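Glutathione S-transferase (Ceriporiopsis subvermispora, PDB 6J3E) probably catalyses the conjugation or transfer of glutathione to small electrophilic substrates, as a serine-type glutathione S-transferase from a white-rot fungus. Local coordinates at residues F7-G12 against P22-T27; D17-P22 against T40-Y45; Y29-K34 against R91-T96; K53-E58 against G80-D85; T70-H75 against S84-I89. All coordinates share one frame; numbering follows the deposited sequence.

How the contacts relate
All five contacts build the thioredoxin-like N-terminal domain of the enzyme, around the four-stranded sheet ordered 38-42, 5-9, 73-76, 81-84. Contacts 1 and 2 have centres about 5 Å apart, cross along the chain and share Pro22; together they fold the unit strand 5-9, helix 22-34, strand 38-42. Contacts 4 and 5, centres about 8 Å apart, share Ser84 and Asp85 and shape the far edge of the sheet. Contact 3 joins helix 22-34 to helix 86-96, and its two segments bracket those of contacts 4 and 5 in sequence. Contacts 1 and 5, about 9 Å apart between centres, bring Asn23, Lys26, Leu71 and Ser86 together at the glutathione site.

Contact 1 (F7-G12 against P22-T27); sequences FYDIPG and PNTWKT. With EDO (1,2-ethanediol), chain D.
A buried strand-to-helix packing joins Phe7 and Asp9 of strand 5-9 to Thr24 and Thr27 on the first turns of helix 22-34, inside a beta-alpha-beta unit of the thioredoxin-like domain. The two short axes run nearly antiparallel, 157° apart. Phe7, flat and apolar, fills the space beneath the helix: its CE1 meets Thr27 CG2 at 3.5 Å, while CZ brings the ring edge to the carbonyl oxygen Thr24 O. Polar chemistry centres on Asp9, whose CG lies anti to the backbone N (chi1 -162°), bringing the carboxylate to Thr24. Thr24 OG1 donates to Asp9 OD1 over 2.7 Å, arriving from above the carboxylate plane, and Ile10 N reaches the same oxygen from the opposite face. Thr24 suits this site because its hydroxyl binds the acid while its methyl group remains within the packing. On the helix, Asn23 and Lys26, both glutathione-binding residues, hold O2 of an ethanediol with ND2 and NZ. Asp9 OD2 is also bridged to Arg28, so the buried carboxylate has partners at both oxygens and probably stays ionised.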
# COMPACT_ATOMS: atom_id res chain seq x y z
N PHE A 7 22.02 -19.38 3.41
CA PHE A 7 20.76 -18.73 3.78
C PHE A 7 20.73 -18.61 5.29
O PHE A 7 20.65 -19.62 5.99
CB PHE A 7 19.56 -19.53 3.28
CG PHE A 7 18.24 -19.09 3.86
CD1 PHE A 7 17.85 -17.77 3.82
CD2 PHE A 7 17.36 -20.03 4.40
CE1 PHE A 7 16.61 -17.38 4.34
CE2 PHE A 7 16.13 -19.65 4.91
CZ PHE A 7 15.76 -18.32 4.87
N TYR A 8 20.77 -17.38 5.79
CA TYR A 8 20.87 -17.14 7.22
C TYR A 8 19.49 -16.90 7.81
O TYR A 8 18.70 -16.11 7.28
CB TYR A 8 21.81 -15.96 7.50
CG TYR A 8 23.22 -16.23 6.99
CD1 TYR A 8 23.53 -16.10 5.64
CD2 TYR A 8 24.23 -16.65 7.85
CE1 TYR A 8 24.82 -16.37 5.16
CE2 TYR A 8 25.51 -16.91 7.38
CZ TYR A 8 25.80 -16.77 6.04
OH TYR A 8 27.07 -17.03 5.59
N ASP A 9 19.20 -17.59 8.91
CA ASP A 9 17.87 -17.70 9.48
C ASP A 9 18.03 -17.74 10.99
O ASP A 9 19.11 -18.02 11.51
CB ASP A 9 17.16 -18.95 8.93
CG ASP A 9 15.64 -18.93 9.11
OD1 ASP A 9 15.09 -18.02 9.78
OD2 ASP A 9 15.00 -19.87 8.61
N ILE A 10 16.94 -17.42 11.69
CA ILE A 10 16.90 -17.34 13.15
C ILE A 10 16.22 -18.61 13.67
O ILE A 10 15.04 -18.83 13.35
CB ILE A 10 16.12 -16.10 13.62
CG1 ILE A 10 16.78 -14.82 13.12
CG2 ILE A 10 15.97 -16.09 15.12
CD1 ILE A 10 15.90 -13.57 13.31
N PRO A 11 16.88 -19.42 14.48
CA PRO A 11 16.24 -20.64 14.99
C PRO A 11 15.19 -20.33 16.04
O PRO A 11 15.27 -19.34 16.77
CB PRO A 11 17.41 -21.42 15.60
CG PRO A 11 18.29 -20.32 16.14
CD PRO A 11 18.19 -19.19 15.12
N GLY A 12 14.18 -21.20 16.11
CA GLY A 12 13.15 -21.07 17.13
C GLY A 12 12.64 -22.45 17.49
O GLY A 12 12.96 -23.45 16.85
N PRO A 22 8.73 -14.58 10.18
CA PRO A 22 7.96 -14.15 9.00
C PRO A 22 8.86 -13.62 7.91
O PRO A 22 8.65 -13.94 6.72
CB PRO A 22 7.02 -13.08 9.58
CG PRO A 22 7.72 -12.55 10.77
CD PRO A 22 8.52 -13.69 11.34
N ASN A 23 9.87 -12.82 8.27
CA ASN A 23 10.75 -12.24 7.27
C ASN A 23 11.57 -13.31 6.56
O ASN A 23 11.73 -13.27 5.34
CB ASN A 23 11.68 -11.21 7.92
CG ASN A 23 10.91 -10.16 8.68
OD1 ASN A 23 10.71 -10.29 9.89
ND2 ASN A 23 10.46 -9.13 7.99
N THR A 24 12.09 -14.29 7.30
CA THR A 24 12.92 -15.28 6.63
C THR A 24 12.08 -16.30 5.87
O THR A 24 12.55 -16.85 4.86
CB THR A 24 13.84 -16.00 7.62
OG1 THR A 24 13.06 -16.80 8.52
CG2 THR A 24 14.66 -14.99 8.42
N TRP A 25 10.85 -16.57 6.30
CA TRP A 25 10.05 -17.52 5.53
C TRP A 25 9.70 -16.96 4.16
O TRP A 25 9.58 -17.72 3.19
CB TRP A 25 8.79 -17.89 6.28
CG TRP A 25 8.88 -19.19 6.98
CD1 TRP A 25 9.00 -19.38 8.33
CD2 TRP A 25 8.85 -20.49 6.38
NE1 TRP A 25 9.05 -20.73 8.60
CE2 TRP A 25 8.95 -21.43 7.43
CE3 TRP A 25 8.74 -20.95 5.07
CZ2 TRP A 25 8.95 -22.80 7.20
CZ3 TRP A 25 8.74 -22.32 4.84
CH2 TRP A 25 8.85 -23.23 5.90
N LYS A 26 9.54 -15.64 4.05
CA LYS A 26 9.38 -15.04 2.74
C LYS A 26 10.51 -15.50 1.83
O LYS A 26 10.27 -15.98 0.72
CB LYS A 26 9.34 -13.52 2.84
CG LYS A 26 8.06 -12.96 3.46
CD LYS A 26 7.99 -11.43 3.35
CE LYS A 26 8.48 -10.77 4.60
NZ LYS A 26 8.99 -9.39 4.42
N THR A 27 11.74 -15.46 2.33
CA THR A 27 12.89 -15.85 1.51
C THR A 27 13.02 -17.37 1.40
O THR A 27 13.42 -17.88 0.34
CB THR A 27 14.17 -15.21 2.07
OG1 THR A 27 14.11 -13.80 1.81
CG2 THR A 27 15.43 -15.77 1.42
C1 EDO D . 14.05 -8.10 6.10
O1 EDO D . 13.68 -7.68 7.42
C2 EDO D . 12.83 -8.02 5.19
O2 EDO D . 12.10 -9.25 5.28

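Contact 2 (D17-P22 against T40-Y45); sequences DKAWSP and TIWVEY
The loop 17-20 and the chain 42-45 leaving strand 38-42 run in similar directions, 28° apart end to end, with Lys18 CA 9.0 Å from Trp42 CA, leaving room for large side chains between them. Lys18 lies along one face of the Trp42 indole. Its CG sits over the six-membered ring, 3.3 Å from the centroid, a CH-pi contact; the chain bends at chi2 (-146°) and chi3 (-66°), which carries NZ over the five-membered ring in a cation-pi contact, 4.2 Å from that centroid. The opposite face rests on Thr40 CG2, and Ala19 CB meets the ring edge at Trp42 CH2, where a small methyl group fits. Further along, Trp20 turns the edge of its six-membered ring to Tyr45, CZ2 lying 3.9 Å from Tyr45 CE2. Tyr45 also packs against Arg151, a glutathione-binding residue of helix 141-153, while Trp20 rests on Trp217 of helix 206-222; the contact thus borders two helices of the all-helical C-terminal domain. No hydrogen bond crosses between the segments: the face of Trp42 and the edge of Trp20 do most of the joining, and the partly exposed Trp42 offers its pi cloud to the lysine's methylenes and probably helps stabilise its charge.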
# COMPACT_ATOMS: atom_id res chain seq x y z
N ASP A 17 11.30 -27.86 12.74
CA ASP A 17 12.07 -27.20 11.69
C ASP A 17 13.04 -26.20 12.24
O ASP A 17 14.06 -25.93 11.60
CB ASP A 17 11.18 -26.44 10.73
CG ASP A 17 10.05 -27.26 10.23
OD1 ASP A 17 9.81 -27.21 9.02
OD2 ASP A 17 9.35 -27.91 11.04
N LYS A 18 12.72 -25.64 13.40
CA LYS A 18 13.30 -24.45 14.03
C LYS A 18 13.14 -23.19 13.18
O LYS A 18 13.69 -22.14 13.53
CB LYS A 18 14.77 -24.66 14.46
CG LYS A 18 15.82 -24.57 13.40
CD LYS A 18 16.98 -25.53 13.67
CE LYS A 18 17.72 -25.14 14.92
NZ LYS A 18 19.05 -25.74 14.90
N ALA A 19 12.34 -23.26 12.11
CA ALA A 19 12.10 -22.12 11.23
C ALA A 19 10.76 -21.49 11.56
O ALA A 19 9.71 -22.14 11.41
CB ALA A 19 12.14 -22.54 9.76
N TRP A 20 10.77 -20.24 12.00
CA TRP A 20 9.56 -19.56 12.45
C TRP A 20 9.38 -18.15 11.90
O TRP A 20 8.25 -17.66 11.89
CB TRP A 20 9.54 -19.48 13.97
CG TRP A 20 10.66 -18.63 14.43
CD1 TRP A 20 11.93 -19.04 14.72
CD2 TRP A 20 10.66 -17.21 14.57
NE1 TRP A 20 12.71 -17.96 15.06
CE2 TRP A 20 11.95 -16.83 14.98
CE3 TRP A 20 9.67 -16.23 14.42
CZ2 TRP A 20 12.28 -15.50 15.22
CZ3 TRP A 20 10.01 -14.91 14.66
CH2 TRP A 20 11.30 -14.56 15.05
N SER A 21 10.44 -17.47 11.46
CA SER A 21 10.38 -16.03 11.25
C SER A 21 9.48 -15.67 10.08
O SER A 21 9.48 -16.37 9.06
CB SER A 21 11.79 -15.47 11.01
OG SER A 21 11.73 -14.20 10.40
N PRO A 22 8.73 -14.58 10.18
CA PRO A 22 7.96 -14.15 9.00
C PRO A 22 8.86 -13.62 7.91
O PRO A 22 8.65 -13.94 6.72
CB PRO A 22 7.02 -13.08 9.58
CG PRO A 22 7.72 -12.55 10.77
CD PRO A 22 8.52 -13.69 11.34
N THR A 40 21.15 -23.72 5.13
CA THR A 40 20.69 -22.80 6.16
C THR A 40 21.75 -22.65 7.25
O THR A 40 22.31 -23.64 7.73
CB THR A 40 19.38 -23.27 6.79
OG1 THR A 40 18.35 -23.22 5.80
CG2 THR A 40 19.01 -22.33 7.95
N ILE A 41 22.02 -21.40 7.63
CA ILE A 41 22.93 -21.07 8.72
C ILE A 41 22.12 -20.37 9.82
O ILE A 41 21.60 -19.27 9.60
CB ILE A 41 24.08 -20.18 8.24
CG1 ILE A 41 24.86 -20.88 7.12
CG2 ILE A 41 24.97 -19.85 9.39
CD1 ILE A 41 26.15 -20.22 6.75
N TRP A 42 22.05 -20.99 11.00
CA TRP A 42 21.19 -20.54 12.08
C TRP A 42 21.91 -19.51 12.95
O TRP A 42 22.98 -19.79 13.49
CB TRP A 42 20.72 -21.73 12.92
CG TRP A 42 19.89 -22.70 12.09
CD1 TRP A 42 20.30 -23.89 11.54
CD2 TRP A 42 18.53 -22.51 11.66
NE1 TRP A 42 19.27 -24.46 10.83
CE2 TRP A 42 18.17 -23.64 10.89
CE3 TRP A 42 17.58 -21.51 11.88
CZ2 TRP A 42 16.91 -23.78 10.34
CZ3 TRP A 42 16.32 -21.66 11.34
CH2 TRP A 42 16.00 -22.79 10.58
N VAL A 43 21.31 -18.32 13.08
CA VAL A 43 21.94 -17.20 13.76
C VAL A 43 21.02 -16.66 14.84
O VAL A 43 19.85 -16.35 14.58
CB VAL A 43 22.32 -16.09 12.77
CG1 VAL A 43 22.85 -14.86 13.52
CG2 VAL A 43 23.36 -16.61 11.76
N GLU A 44 21.54 -16.55 16.06
CA GLU A 44 20.75 -16.00 17.15
C GLU A 44 20.60 -14.50 16.97
O GLU A 44 21.47 -13.83 16.40
CB GLU A 44 21.39 -16.31 18.50
CG GLU A 44 21.47 -17.79 18.85
CD GLU A 44 20.11 -18.44 19.10
OE1 GLU A 44 19.13 -17.71 19.37
OE2 GLU A 44 20.03 -19.69 19.02
N TYR A 45 19.48 -13.98 17.46
CA TYR A 45 19.18 -12.55 17.38
C TYR A 45 20.35 -11.66 17.75
O TYR A 45 20.67 -10.74 16.98
CB TYR A 45 17.96 -12.23 18.26
CG TYR A 45 16.70 -11.96 17.46
CD1 TYR A 45 16.57 -10.78 16.73
CD2 TYR A 45 15.66 -12.88 17.42
CE1 TYR A 45 15.42 -10.52 15.99
CE2 TYR A 45 14.51 -12.64 16.67
CZ TYR A 45 14.39 -11.45 15.97
OH TYR A 45 13.26 -11.20 15.22

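Contact 3 (Y29-K34 against R91-T96); sequences YTLNFK and RYLDKT
Apolar packing between helices 22-34 and 86-96 turns on Leu93, which points at the neighbouring helix. Its CD1 meets Leu31 CD2 at 3.5 Å, the two side chains crossing at about a right angle, and touches Thr30 CG2 more loosely at 4.1 Å. Thr30 can offer a methyl group here because its hydroxyl is bonded back to Lys26 O in its own helix, leaving CG2, anti to the backbone N (the hydroxyl has chi1 -53°), turned to the leucine. Leu93 CB in turn carries the methylenes of Lys34, whose CD lies 3.6 Å away.

These two helices run side by side, 23° apart in direction with short axes 11.1 Å from each other, as expected for the helices that cover one side of the central sheet in a thioredoxin-like domain; Leu93 also rests on Ile74 of strand 73-76.

The charged contact lies at the end of Lys34. A lysine suits the position since its long chain can cross the leucine before delivering a charge. Extended through chi3 and bent at chi4 (-69°), it brings NZ to Asp94 OD1 in a salt bridge of 2.6 Å, using the anti lone pair of that oxygen. Both groups have further partners: Lys34 NZ bonds Pro101 O, while Asp94 accepts from the backbone N of Val103 at OD1 and of Ile104 at OD2, tying the chain that follows to the helix pair.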
# COMPACT_ATOMS: atom_id res chain seq x y z
N TYR A 29 10.39 -19.50 1.43
CA TYR A 29 9.39 -19.78 0.41
C TYR A 29 9.93 -19.49 -0.98
O TYR A 29 9.80 -20.31 -1.90
CB TYR A 29 8.12 -18.96 0.68
CG TYR A 29 7.06 -19.63 1.55
CD1 TYR A 29 6.66 -20.95 1.33
CD2 TYR A 29 6.44 -18.93 2.58
CE1 TYR A 29 5.68 -21.55 2.11
CE2 TYR A 29 5.47 -19.52 3.36
CZ TYR A 29 5.09 -20.83 3.13
OH TYR A 29 4.11 -21.42 3.93
N THR A 30 10.58 -18.33 -1.15
CA THR A 30 11.05 -17.94 -2.48
C THR A 30 12.11 -18.91 -3.01
O THR A 30 12.05 -19.31 -4.19
CB THR A 30 11.57 -16.49 -2.44
OG1 THR A 30 10.56 -15.64 -1.89
CG2 THR A 30 11.88 -15.99 -3.85
N LEU A 31 13.06 -19.32 -2.17
CA LEU A 31 14.08 -20.28 -2.61
C LEU A 31 13.48 -21.66 -2.90
O LEU A 31 13.93 -22.35 -3.81
CB LEU A 31 15.20 -20.38 -1.58
CG LEU A 31 16.10 -19.15 -1.40
CD1 LEU A 31 16.82 -19.25 -0.07
CD2 LEU A 31 17.12 -19.04 -2.52
N ASN A 32 12.45 -22.06 -2.14
CA ASN A 32 11.77 -23.33 -2.39
C ASN A 32 10.96 -23.28 -3.69
O ASN A 32 10.97 -24.23 -4.47
CB ASN A 32 10.87 -23.70 -1.21
CG ASN A 32 11.67 -24.08 0.04
OD1 ASN A 32 12.90 -24.19 0.00
ND2 ASN A 32 10.96 -24.29 1.15
N PHE A 33 10.26 -22.18 -3.93
CA PHE A 33 9.42 -22.08 -5.12
C PHE A 33 10.25 -21.89 -6.38
O PHE A 33 9.89 -22.39 -7.45
CB PHE A 33 8.43 -20.93 -4.97
CG PHE A 33 7.68 -20.60 -6.24
CD1 PHE A 33 6.53 -21.30 -6.59
CD2 PHE A 33 8.11 -19.58 -7.07
CE1 PHE A 33 5.83 -21.00 -7.74
CE2 PHE A 33 7.44 -19.26 -8.22
CZ PHE A 33 6.28 -19.98 -8.56
N LYS A 34 11.36 -21.15 -6.28
CA LYS A 34 12.25 -21.02 -7.42
C LYS A 34 13.07 -22.29 -7.65
O LYS A 34 13.57 -22.49 -8.76
CB LYS A 34 13.20 -19.83 -7.25
CG LYS A 34 12.57 -18.49 -7.57
CD LYS A 34 13.59 -17.38 -7.43
CE LYS A 34 13.08 -16.08 -8.04
NZ LYS A 34 12.99 -16.15 -9.54
N ARG A 91 14.24 -10.08 -5.79
CA ARG A 91 14.63 -9.46 -7.06
C ARG A 91 15.97 -10.00 -7.52
O ARG A 91 16.15 -10.26 -8.71
CB ARG A 91 14.69 -7.94 -6.94
CG ARG A 91 13.34 -7.32 -6.64
CD ARG A 91 13.41 -5.81 -6.53
NE ARG A 91 12.10 -5.21 -6.59
CZ ARG A 91 11.28 -5.14 -5.56
NH1 ARG A 91 10.09 -4.56 -5.72
NH2 ARG A 91 11.62 -5.66 -4.36
N TYR A 92 16.91 -10.15 -6.59
CA TYR A 92 18.20 -10.72 -6.94
C TYR A 92 18.02 -12.13 -7.49
O TYR A 92 18.65 -12.50 -8.49
CB TYR A 92 19.11 -10.74 -5.73
CG TYR A 92 20.32 -11.59 -5.98
CD1 TYR A 92 21.46 -11.06 -6.58
CD2 TYR A 92 20.32 -12.95 -5.62
CE1 TYR A 92 22.57 -11.84 -6.81
CE2 TYR A 92 21.42 -13.74 -5.85
CZ TYR A 92 22.55 -13.18 -6.44
OH TYR A 92 23.63 -13.97 -6.67
N LEU A 93 17.20 -12.94 -6.84
CA LEU A 93 16.99 -14.30 -7.33
C LEU A 93 16.34 -14.30 -8.72
O LEU A 93 16.71 -15.12 -9.57
CB LEU A 93 16.14 -15.08 -6.33
CG LEU A 93 16.85 -15.25 -4.99
CD1 LEU A 93 16.00 -16.05 -4.03
CD2 LEU A 93 18.21 -15.90 -5.22
N ASP A 94 15.38 -13.40 -8.96
CA ASP A 94 14.80 -13.23 -10.31
C ASP A 94 15.90 -12.96 -11.33
O ASP A 94 15.94 -13.57 -12.40
CB ASP A 94 13.80 -12.07 -10.34
CG ASP A 94 12.35 -12.49 -10.05
OD1 ASP A 94 12.09 -13.67 -9.73
OD2 ASP A 94 11.47 -11.59 -10.11
N LYS A 95 16.80 -12.04 -11.00
CA LYS A 95 17.73 -11.49 -11.98
C LYS A 95 18.96 -12.38 -12.15
O LYS A 95 19.57 -12.39 -13.22
CB LYS A 95 18.12 -10.07 -11.56
CG LYS A 95 19.54 -9.66 -11.89
CD LYS A 95 20.09 -8.69 -10.85
CE LYS A 95 21.61 -8.57 -10.96
NZ LYS A 95 22.19 -7.91 -9.75
N THR A 96 19.31 -13.16 -11.14
CA THR A 96 20.50 -13.99 -11.25
C THR A 96 20.18 -15.38 -11.78
O THR A 96 21.04 -16.00 -12.42
CB THR A 96 21.21 -14.03 -9.89
OG1 THR A 96 21.57 -12.69 -9.51
CG2 THR A 96 22.47 -14.89 -9.91

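Contact 4 (K53-E58 against G80-D85); sequences KEIGAE and GKTISD
Thr82, early in edge strand 81-84, faces the chain that leaves helix 48-55. Its methyl CG2 lies 3.7 Å from Ala57 CB, where a small side chain lets the backbones approach, and 4.4 Å from Ile55 CD1. Its hydroxyl OG1 stands 3.3 Å from Ile55 O, but its stronger partner is His75 ND1 on the neighbouring strand 73-76. Gly56 permits this close turn: its positive phi (75°) ends the helix in a Schellman motif. Two residues on, Ser84 points the same way, and its OG, held between the backbone N and the carbonyl carbon (chi1 66°), donates to Glu58 O over 2.6 Å, from 37° above the carbonyl plane. A valine in place of this serine would probably leave Glu58 O without this donor and free the loop to shift from the strand. Asp85 then turns the chain into helix 86-96. Strand 81-84 is outermost in the four-stranded mixed sheet of the thioredoxin-like N-terminal domain, and the chain leaving helix 48-55 packs on its face bearing Thr82 and Ser84, with Val73 beside them.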
# COMPACT_ATOMS: atom_id res chain seq x y z
N LYS A 53 28.26 -8.21 9.48
CA LYS A 53 29.52 -7.54 9.19
C LYS A 53 30.53 -8.51 8.60
O LYS A 53 31.22 -8.19 7.63
CB LYS A 53 30.05 -6.86 10.44
CG LYS A 53 29.12 -5.76 10.91
CD LYS A 53 29.87 -4.61 11.51
CE LYS A 53 28.92 -3.49 11.86
NZ LYS A 53 28.37 -2.83 10.64
N GLU A 54 30.58 -9.73 9.15
CA GLU A 54 31.54 -10.72 8.64
C GLU A 54 31.32 -11.01 7.17
O GLU A 54 32.28 -11.12 6.40
CB GLU A 54 31.45 -12.02 9.45
CG GLU A 54 31.80 -11.86 10.94
CD GLU A 54 32.10 -13.19 11.63
OE1 GLU A 54 32.68 -13.16 12.74
OE2 GLU A 54 31.76 -14.26 11.05
N ILE A 55 30.06 -11.12 6.74
CA ILE A 55 29.74 -11.50 5.37
C ILE A 55 29.45 -10.31 4.49
O ILE A 55 29.20 -10.48 3.28
CB ILE A 55 28.56 -12.49 5.35
CG1 ILE A 55 27.33 -11.86 6.00
CG2 ILE A 55 28.91 -13.77 6.10
CD1 ILE A 55 26.13 -12.76 5.92
N GLY A 56 29.51 -9.10 5.03
CA GLY A 56 29.33 -7.92 4.20
C GLY A 56 27.91 -7.66 3.77
O GLY A 56 27.69 -7.16 2.67
N ALA A 57 26.93 -7.98 4.61
CA ALA A 57 25.54 -7.75 4.28
C ALA A 57 25.18 -6.28 4.46
O ALA A 57 25.70 -5.60 5.34
CB ALA A 57 24.64 -8.62 5.15
N GLU A 58 24.26 -5.81 3.63
CA GLU A 58 23.70 -4.47 3.82
C GLU A 58 22.74 -4.47 5.01
O GLU A 58 21.97 -5.41 5.18
CB GLU A 58 22.95 -4.00 2.57
CG GLU A 58 23.79 -3.92 1.32
CD GLU A 58 24.65 -2.67 1.28
OE1 GLU A 58 24.32 -1.71 2.03
OE2 GLU A 58 25.65 -2.64 0.51
N GLY A 80 29.48 -14.27 -5.35
CA GLY A 80 30.14 -13.45 -4.37
C GLY A 80 29.30 -12.34 -3.76
O GLY A 80 29.81 -11.60 -2.91
N LYS A 81 28.04 -12.20 -4.16
CA LYS A 81 27.18 -11.14 -3.65
C LYS A 81 26.46 -11.60 -2.39
O LYS A 81 26.17 -12.78 -2.20
CB LYS A 81 26.15 -10.70 -4.70
CG LYS A 81 26.74 -10.07 -5.96
CD LYS A 81 26.71 -8.54 -5.92
CE LYS A 81 26.99 -7.95 -7.30
NZ LYS A 81 26.77 -6.48 -7.33
N THR A 82 26.18 -10.64 -1.52
CA THR A 82 25.36 -10.85 -0.34
C THR A 82 24.18 -9.89 -0.41
O THR A 82 24.38 -8.69 -0.62
CB THR A 82 26.17 -10.63 0.94
OG1 THR A 82 27.12 -11.69 1.06
CG2 THR A 82 25.27 -10.64 2.17
N ILE A 83 22.97 -10.43 -0.28
CA ILE A 83 21.75 -9.64 -0.37
C ILE A 83 20.96 -9.78 0.93
O ILE A 83 20.85 -10.87 1.49
CB ILE A 83 20.89 -10.07 -1.57
CG1 ILE A 83 21.74 -10.13 -2.83
CG2 ILE A 83 19.74 -9.10 -1.77
CD1 ILE A 83 22.24 -11.51 -3.17
N SER A 84 20.42 -8.66 1.39
CA SER A 84 19.58 -8.63 2.57
C SER A 84 18.24 -7.98 2.23
O SER A 84 18.12 -7.28 1.22
CB SER A 84 20.24 -7.87 3.72
OG SER A 84 20.39 -6.50 3.40
N ASP A 85 17.25 -8.22 3.09
CA ASP A 85 15.85 -7.81 2.92
C ASP A 85 15.19 -8.73 1.90
O ASP A 85 15.64 -8.82 0.75
CB ASP A 85 15.71 -6.34 2.51
CG ASP A 85 14.26 -5.87 2.46
OD1 ASP A 85 13.52 -6.32 1.56
OD2 ASP A 85 13.84 -5.07 3.33

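Contact 5 (T70-H75 against S84-I89); sequences TLPVIH and SDSAAI. With EDO (1,2-ethanediol), chain D.
Ile74, on strand 73-76, can be followed outward toward Ile89 of helix 86-96. From CB the chain passes to CG1, set between the backbone N and the carbonyl carbon (chi1 61°), which meets Ile89 CD1 at 3.6 Å, and on to CD1, which touches Ile89 CG2; the two branched side chains reach each other tip to tip, filling the gap between sheet and helix. Beside them Val73 pairs with Ser84 as an antiparallel non-hydrogen-bonded pair, its CG2 3.5 Å from Ser84 CB. Pro72, preceded by a cis peptide, sets its CG 3.9 Å from Ser86 CB. Its carbonyl oxygen accepts from a water that in turn accepts from Asp85 N and also bonds Thr70. Asp85, at the N-cap, takes Ala87 N on OD1 at 2.9 Å. A leucine in place of this aspartate would probably leave Ala87 N without its cap and weaken the start of the helix. Ser86 OG bonds ethanediol O2 at 2.5 Å, and Lys26 and Tyr206 also hold this hydroxyl. The cis-proline loop facing the start of helix 86-96 is the hallmark of the glutathione site in thioredoxin-fold transferases, and here Leu71 and Ser86 are both glutathione-binding residues.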
# COMPACT_ATOMS: atom_id res chain seq x y z
N THR A 70 19.24 -7.06 9.91
CA THR A 70 18.17 -8.03 10.06
C THR A 70 18.41 -9.22 9.15
O THR A 70 19.15 -9.15 8.16
CB THR A 70 16.79 -7.44 9.71
OG1 THR A 70 16.84 -6.88 8.38
CG2 THR A 70 16.39 -6.39 10.71
N LEU A 71 17.74 -10.32 9.47
CA LEU A 71 17.64 -11.45 8.56
C LEU A 71 16.25 -11.42 7.95
O LEU A 71 15.35 -10.77 8.50
CB LEU A 71 17.91 -12.76 9.31
CG LEU A 71 19.29 -12.74 9.96
CD1 LEU A 71 19.62 -14.11 10.55
CD2 LEU A 71 20.32 -12.30 8.91
N PRO A 72 16.04 -12.10 6.81
CA PRO A 72 16.94 -12.98 6.06
C PRO A 72 18.11 -12.28 5.37
O PRO A 72 18.01 -11.12 4.99
CB PRO A 72 16.01 -13.58 5.00
CG PRO A 72 14.99 -12.51 4.77
CD PRO A 72 14.73 -11.95 6.14
N VAL A 73 19.21 -13.01 5.22
CA VAL A 73 20.30 -12.63 4.33
C VAL A 73 20.74 -13.88 3.57
O VAL A 73 20.72 -14.98 4.12
CB VAL A 73 21.47 -12.00 5.09
CG1 VAL A 73 22.64 -11.76 4.18
CG2 VAL A 73 21.05 -10.68 5.71
N ILE A 74 21.11 -13.72 2.31
CA ILE A 74 21.72 -14.82 1.58
C ILE A 74 23.09 -14.40 1.07
O ILE A 74 23.31 -13.23 0.73
CB ILE A 74 20.85 -15.33 0.40
CG1 ILE A 74 20.62 -14.23 -0.63
CG2 ILE A 74 19.56 -15.93 0.91
CD1 ILE A 74 20.10 -14.75 -1.95
N HIS A 75 24.01 -15.36 1.03
CA HIS A 75 25.28 -15.21 0.32
C HIS A 75 25.37 -16.26 -0.77
O HIS A 75 25.20 -17.46 -0.51
CB HIS A 75 26.50 -15.32 1.23
CG HIS A 75 27.79 -15.30 0.46
ND1 HIS A 75 28.26 -14.16 -0.16
CD2 HIS A 75 28.66 -16.28 0.14
CE1 HIS A 75 29.37 -14.44 -0.80
NE2 HIS A 75 29.64 -15.72 -0.63
N SER A 84 20.42 -8.66 1.39
CA SER A 84 19.58 -8.63 2.57
C SER A 84 18.24 -7.98 2.23
O SER A 84 18.12 -7.28 1.22
CB SER A 84 20.24 -7.87 3.72
OG SER A 84 20.39 -6.50 3.40
N ASP A 85 17.25 -8.22 3.09
CA ASP A 85 15.85 -7.81 2.92
C ASP A 85 15.19 -8.73 1.90
O ASP A 85 15.64 -8.82 0.75
CB ASP A 85 15.71 -6.34 2.51
CG ASP A 85 14.26 -5.87 2.46
OD1 ASP A 85 13.52 -6.32 1.56
OD2 ASP A 85 13.84 -5.07 3.33
N SER A 86 14.12 -9.41 2.32
CA SER A 86 13.52 -10.46 1.50
C SER A 86 13.03 -9.94 0.16
O SER A 86 13.06 -10.68 -0.83
CB SER A 86 12.37 -11.13 2.26
OG SER A 86 11.59 -10.20 2.97
N ALA A 87 12.56 -8.69 0.09
CA ALA A 87 12.13 -8.15 -1.20
C ALA A 87 13.32 -8.00 -2.14
O ALA A 87 13.19 -8.24 -3.34
CB ALA A 87 11.41 -6.81 -1.02
N ALA A 88 14.48 -7.62 -1.61
CA ALA A 88 15.68 -7.52 -2.44
C ALA A 88 16.27 -8.88 -2.77
O ALA A 88 16.86 -9.05 -3.84
CB ALA A 88 16.74 -6.66 -1.75
N ILE A 89 16.14 -9.85 -1.86
CA ILE A 89 16.50 -11.23 -2.17
C ILE A 89 15.70 -11.71 -3.37
O ILE A 89 16.23 -12.32 -4.31
CB ILE A 89 16.25 -12.14 -0.95
CG1 ILE A 89 16.84 -11.57 0.35
CG2 ILE A 89 16.80 -13.53 -1.20
CD1 ILE A 89 18.24 -11.83 0.55
C1 EDO D . 14.05 -8.10 6.10
O1 EDO D . 13.68 -7.68 7.42
C2 EDO D . 12.83 -8.02 5.19
O2 EDO D . 12.10 -9.25 5.28
O HOH W 1 17.11 -8.60 6.31